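Local coordinates for protein 3-hydroxy-3-methylglutaryl-CoA lyase (Acinetobacter baumannii, PDB 6NDS) that belongs to the HMGL-like family of TIM-barrel lyases and holds a zinc ion and coenzyme A at one end of its barrel, at residues A235-G247 and A254-M266. Residues are numbered along the deposited sequence; the frame is centred on the assembly and turned at random.
Sequences ARRFDAALGGLGG and ASGNICTEDLVNM
Asn257 lays its CB against the methyl of Ala241, CB to CB 3.7 Å, while its backbone N donates to Leu245 O at 2.9 Å. With CG anti to the carbonyl carbon (chi1 -63°), its amide is carried past Gly246, whose CA lies 3.4 Å from Asn257 OD1; glycine suits a place where a side chain would strike that oxygen. Asn257 ND2 also bonds to Asp25 and, through a water, to Asp239 O. Ala240, the last residue of strand 237-240, packs its small methyl against both Ile258 CG1 and Leu263 CD2, with Thr260 OG1 3.3 Å from its CB. Ala241 N donates almost straight to Ile258 O, and Ala241 O takes Thr260 N and Gly244 N from opposite faces of its plane, so this carbonyl ties the type II beta turn Ala241-Gly244, where Gly243 suits its positive phi, to the start of helix 260-270. Threonine's branched side chain lets Thr260 OG1 meet the strand end and bond to Glu20, whose other oxygen receives Leu242 N. Glu261 holds the same turn: its chain bends at chi2 (-92°) and brings OE1, met on its syn side, 3.1 Å from Gly243 N, while OE2 is held by Ser285 and Ser298. Here the eighth strand of a TIM barrel passes through a glycine-rich loop into its following helix, and Asn257 sits beside the zinc site formed by Asp25, His215 and His217.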
loop_
_atom_site.group_PDB
_atom_site.type_symbol
_atom_site.label_atom_id
_atom_site.label_comp_id
_atom_site.label_asym_id
_atom_site.label_seq_id
_atom_site.Cartn_x
_atom_site.Cartn_y
_atom_site.Cartn_z
ATOM N N ALA A 235 7.126 13.612 -12.112
ATOM C CA ALA A 235 8.306 12.875 -11.686
ATOM C C ALA A 235 8.351 11.509 -12.363
ATOM O O ALA A 235 7.313 10.897 -12.643
ATOM C CB ALA A 235 8.310 12.696 -10.170
ATOM N N ARG A 236 9.570 11.038 -12.640
ATOM C CA ARG A 236 9.737 9.798 -13.395
ATOM C C ARG A 236 10.738 8.809 -12.812
ATOM O O ARG A 236 10.649 7.622 -13.148
ATOM C CB ARG A 236 10.147 10.111 -14.848
ATOM C CG ARG A 236 9.091 10.900 -15.627
ATOM C CD ARG A 236 7.870 10.021 -15.890
ATOM N NE ARG A 236 6.849 10.661 -16.722
ATOM C CZ ARG A 236 5.802 11.339 -16.246
ATOM N NH1 ARG A 236 5.651 11.501 -14.934
ATOM N NH2 ARG A 236 4.901 11.861 -17.078
ATOM N N ARG A 237 11.666 9.223 -11.949
ATOM C CA ARG A 237 12.684 8.320 -11.411
ATOM C C ARG A 237 12.347 7.963 -9.969
ATOM O O ARG A 237 12.153 8.860 -9.143
ATOM C CB ARG A 237 14.071 8.966 -11.475
ATOM C CG ARG A 237 14.562 9.291 -12.911
ATOM C CD ARG A 237 15.879 10.089 -12.955
ATOM N NE ARG A 237 16.928 9.422 -12.193
ATOM C CZ ARG A 237 18.121 9.929 -11.924
ATOM N NH1 ARG A 237 18.479 11.119 -12.395
ATOM N NH2 ARG A 237 18.975 9.228 -11.185
ATOM N N PHE A 238 12.286 6.656 -9.665
ATOM C CA PHE A 238 11.848 6.204 -8.343
ATOM C C PHE A 238 12.729 5.068 -7.853
ATOM O O PHE A 238 12.964 4.108 -8.590
ATOM C CB PHE A 238 10.378 5.740 -8.363
ATOM C CG PHE A 238 9.411 6.837 -8.692
ATOM C CD1 PHE A 238 8.829 7.582 -7.681
ATOM C CD2 PHE A 238 9.106 7.138 -10.016
ATOM C CE1 PHE A 238 7.937 8.608 -7.977
ATOM C CE2 PHE A 238 8.213 8.151 -10.331
ATOM C CZ PHE A 238 7.619 8.891 -9.316
ATOM N N ASP A 239 13.193 5.183 -6.606
ATOM C CA ASP A 239 13.920 4.106 -5.940
ATOM C C ASP A 239 12.952 3.083 -5.336
ATOM O O ASP A 239 11.900 3.436 -4.800
ATOM C CB ASP A 239 14.800 4.653 -4.813
ATOM C CG ASP A 239 16.009 5.448 -5.307
ATOM O OD1 ASP A 239 16.377 5.352 -6.504
ATOM O OD2 ASP A 239 16.620 6.156 -4.472
ATOM N N ALA A 240 13.345 1.810 -5.371
ATOM C CA ALA A 240 12.547 0.744 -4.769
ATOM C C ALA A 240 13.492 -0.388 -4.399
ATOM O O ALA A 240 14.597 -0.479 -4.929
ATOM C CB ALA A 240 11.447 0.252 -5.728
ATOM N N ALA A 241 13.065 -1.240 -3.460
ATOM C CA ALA A 241 13.874 -2.380 -3.026
ATOM C C ALA A 241 13.133 -3.677 -3.317
ATOM O O ALA A 241 11.935 -3.797 -3.023
ATOM C CB ALA A 241 14.201 -2.304 -1.535
ATOM N N LEU A 242 13.867 -4.657 -3.863
ATOM C CA LEU A 242 13.333 -5.998 -4.072
ATOM C C LEU A 242 12.674 -6.523 -2.802
ATOM O O LEU A 242 13.250 -6.459 -1.709
ATOM C CB LEU A 242 14.465 -6.938 -4.491
ATOM C CG LEU A 242 14.053 -8.371 -4.846
ATOM C CD1 LEU A 242 13.363 -8.381 -6.206
ATOM C CD2 LEU A 242 15.302 -9.247 -4.851
ATOM N N GLY A 243 11.461 -7.053 -2.951
ATOM C CA GLY A 243 10.757 -7.640 -1.824
ATOM C C GLY A 243 10.291 -6.662 -0.767
ATOM O O GLY A 243 9.754 -7.099 0.259
ATOM N N GLY A 244 10.498 -5.359 -0.956
ATOM C CA GLY A 244 10.145 -4.438 0.109
ATOM C C GLY A 244 11.100 -4.432 1.279
ATOM O O GLY A 244 10.717 -4.045 2.396
ATOM N N LEU A 245 12.335 -4.878 1.071
ATOM C CA LEU A 245 13.356 -4.762 2.096
ATOM C C LEU A 245 13.607 -3.287 2.416
ATOM O O LEU A 245 13.171 -2.392 1.685
ATOM C CB LEU A 245 14.653 -5.419 1.623
ATOM C CG LEU A 245 14.565 -6.922 1.336
ATOM C CD1 LEU A 245 15.884 -7.449 0.740
ATOM C CD2 LEU A 245 14.221 -7.660 2.614
ATOM N N GLY A 246 14.274 -3.034 3.542
ATOM C CA GLY A 246 14.916 -1.740 3.745
ATOM C C GLY A 246 14.546 -1.056 5.048
ATOM O O GLY A 246 13.762 -1.553 5.854
ATOM N N GLY A 247 15.148 0.122 5.242
ATOM C CA GLY A 247 15.008 0.918 6.452
ATOM C C GLY A 247 16.381 1.371 6.913
ATOM O O GLY A 247 17.398 0.735 6.631
ATOM N N ALA A 254 12.091 2.982 11.343
ATOM C CA ALA A 254 12.149 2.926 9.891
ATOM C C ALA A 254 11.810 1.520 9.411
ATOM O O ALA A 254 12.011 0.529 10.125
ATOM C CB ALA A 254 13.531 3.340 9.384
ATOM N N SER A 255 11.277 1.441 8.198
ATOM C CA SER A 255 10.811 0.177 7.645
ATOM C C SER A 255 11.081 0.191 6.144
ATOM O O SER A 255 11.806 1.047 5.626
ATOM C CB SER A 255 9.332 -0.050 7.995
ATOM O OG SER A 255 8.502 0.808 7.234
ATOM N N GLY A 256 10.469 -0.749 5.430
ATOM C CA GLY A 256 10.925 -1.074 4.097
ATOM C C GLY A 256 10.712 0.038 3.088
ATOM O O GLY A 256 9.795 0.859 3.184
ATOM N N ASN A 257 11.598 0.060 2.109
ATOM C CA ASN A 257 11.359 0.809 0.891
ATOM C C ASN A 257 10.087 0.310 0.224
ATOM O O ASN A 257 9.603 -0.799 0.493
ATOM C CB ASN A 257 12.513 0.619 -0.089
ATOM C CG ASN A 257 13.810 1.159 0.440
ATOM O OD1 ASN A 257 14.493 0.518 1.242
ATOM N ND2 ASN A 257 14.172 2.351 -0.022
ATOM N N ILE A 258 9.571 1.104 -0.711
ATOM C CA ILE A 258 8.534 0.540 -1.565
ATOM C C ILE A 258 9.090 -0.682 -2.284
ATOM O O ILE A 258 10.271 -0.747 -2.659
ATOM C CB ILE A 258 7.969 1.566 -2.558
ATOM C CG1 ILE A 258 9.067 2.176 -3.410
ATOM C CG2 ILE A 258 7.176 2.653 -1.816
ATOM C CD1 ILE A 258 8.516 2.912 -4.642
ATOM N N CYS A 259 8.232 -1.679 -2.450
ATOM C CA CYS A 259 8.623 -2.951 -3.036
ATOM C C CYS A 259 8.733 -2.848 -4.556
ATOM O O CYS A 259 7.770 -2.475 -5.231
ATOM C CB CYS A 259 7.579 -3.989 -2.646
ATOM S SG CYS A 259 7.776 -5.572 -3.443
ATOM N N THR A 260 9.895 -3.222 -5.102
ATOM C CA THR A 260 10.130 -3.054 -6.537
ATOM C C THR A 260 9.089 -3.792 -7.366
ATOM O O THR A 260 8.537 -3.232 -8.316
ATOM C CB THR A 260 11.535 -3.533 -6.909
ATOM O OG1 THR A 260 12.475 -2.904 -6.041
ATOM C CG2 THR A 260 11.875 -3.124 -8.344
ATOM N N GLU A 261 8.819 -5.059 -7.043
ATOM C CA GLU A 261 7.892 -5.786 -7.906
ATOM C C GLU A 261 6.455 -5.287 -7.732
ATOM O O GLU A 261 5.670 -5.338 -8.683
ATOM C CB GLU A 261 8.008 -7.296 -7.674
ATOM C CG GLU A 261 7.706 -7.767 -6.269
ATOM C CD GLU A 261 8.930 -7.852 -5.359
ATOM O OE1 GLU A 261 9.963 -7.194 -5.615
ATOM O OE2 GLU A 261 8.833 -8.571 -4.353
ATOM N N ASP A 262 6.098 -4.768 -6.554
ATOM C CA ASP A 262 4.782 -4.150 -6.412
ATOM C C ASP A 262 4.697 -2.854 -7.221
ATOM O O ASP A 262 3.662 -2.572 -7.835
ATOM C CB ASP A 262 4.459 -3.891 -4.930
ATOM C CG ASP A 262 4.340 -5.180 -4.100
ATOM O OD1 ASP A 262 4.472 -6.288 -4.664
ATOM O OD2 ASP A 262 4.116 -5.086 -2.866
ATOM N N LEU A 263 5.775 -2.059 -7.245
ATOM C CA LEU A 263 5.806 -0.855 -8.084
ATOM C C LEU A 263 5.707 -1.202 -9.565
ATOM O O LEU A 263 4.917 -0.600 -10.310
ATOM C CB LEU A 263 7.089 -0.067 -7.805
ATOM C CG LEU A 263 7.426 1.047 -8.805
ATOM C CD1 LEU A 263 6.352 2.123 -8.777
ATOM C CD2 LEU A 263 8.809 1.641 -8.475
ATOM N N VAL A 264 6.500 -2.175 -10.016
ATOM C CA VAL A 264 6.479 -2.544 -11.429
ATOM C C VAL A 264 5.126 -3.134 -11.805
ATOM O O VAL A 264 4.611 -2.865 -12.889
ATOM C CB VAL A 264 7.638 -3.497 -11.768
ATOM C CG1 VAL A 264 7.563 -3.963 -13.251
ATOM C CG2 VAL A 264 8.983 -2.811 -11.502
ATOM N N ASN A 265 4.508 -3.912 -10.912
ATOM C CA ASN A 265 3.169 -4.427 -11.216
ATOM C C ASN A 265 2.164 -3.293 -11.360
ATOM O O ASN A 265 1.320 -3.310 -12.261
ATOM C CB ASN A 265 2.705 -5.404 -10.128
ATOM C CG ASN A 265 1.313 -5.947 -10.403
ATOM O OD1 ASN A 265 1.119 -6.777 -11.304
ATOM N ND2 ASN A 265 0.321 -5.461 -9.645
ATOM N N MET A 266 2.236 -2.293 -10.476
ATOM C CA MET A 266 1.343 -1.145 -10.594
ATOM C C MET A 266 1.477 -0.482 -11.964
ATOM O O MET A 266 0.473 -0.196 -12.636
ATOM C CB MET A 266 1.651 -0.133 -9.487
ATOM C CG MET A 266 0.757 1.106 -9.606
ATOM S SD MET A 266 0.914 2.294 -8.255
ATOM C CE MET A 266 2.457 3.113 -8.662
HETATM O O HOH W 1 12.239 3.509 -1.954
HETATM O O HOH W 2 8.409 -2.342 2.420
#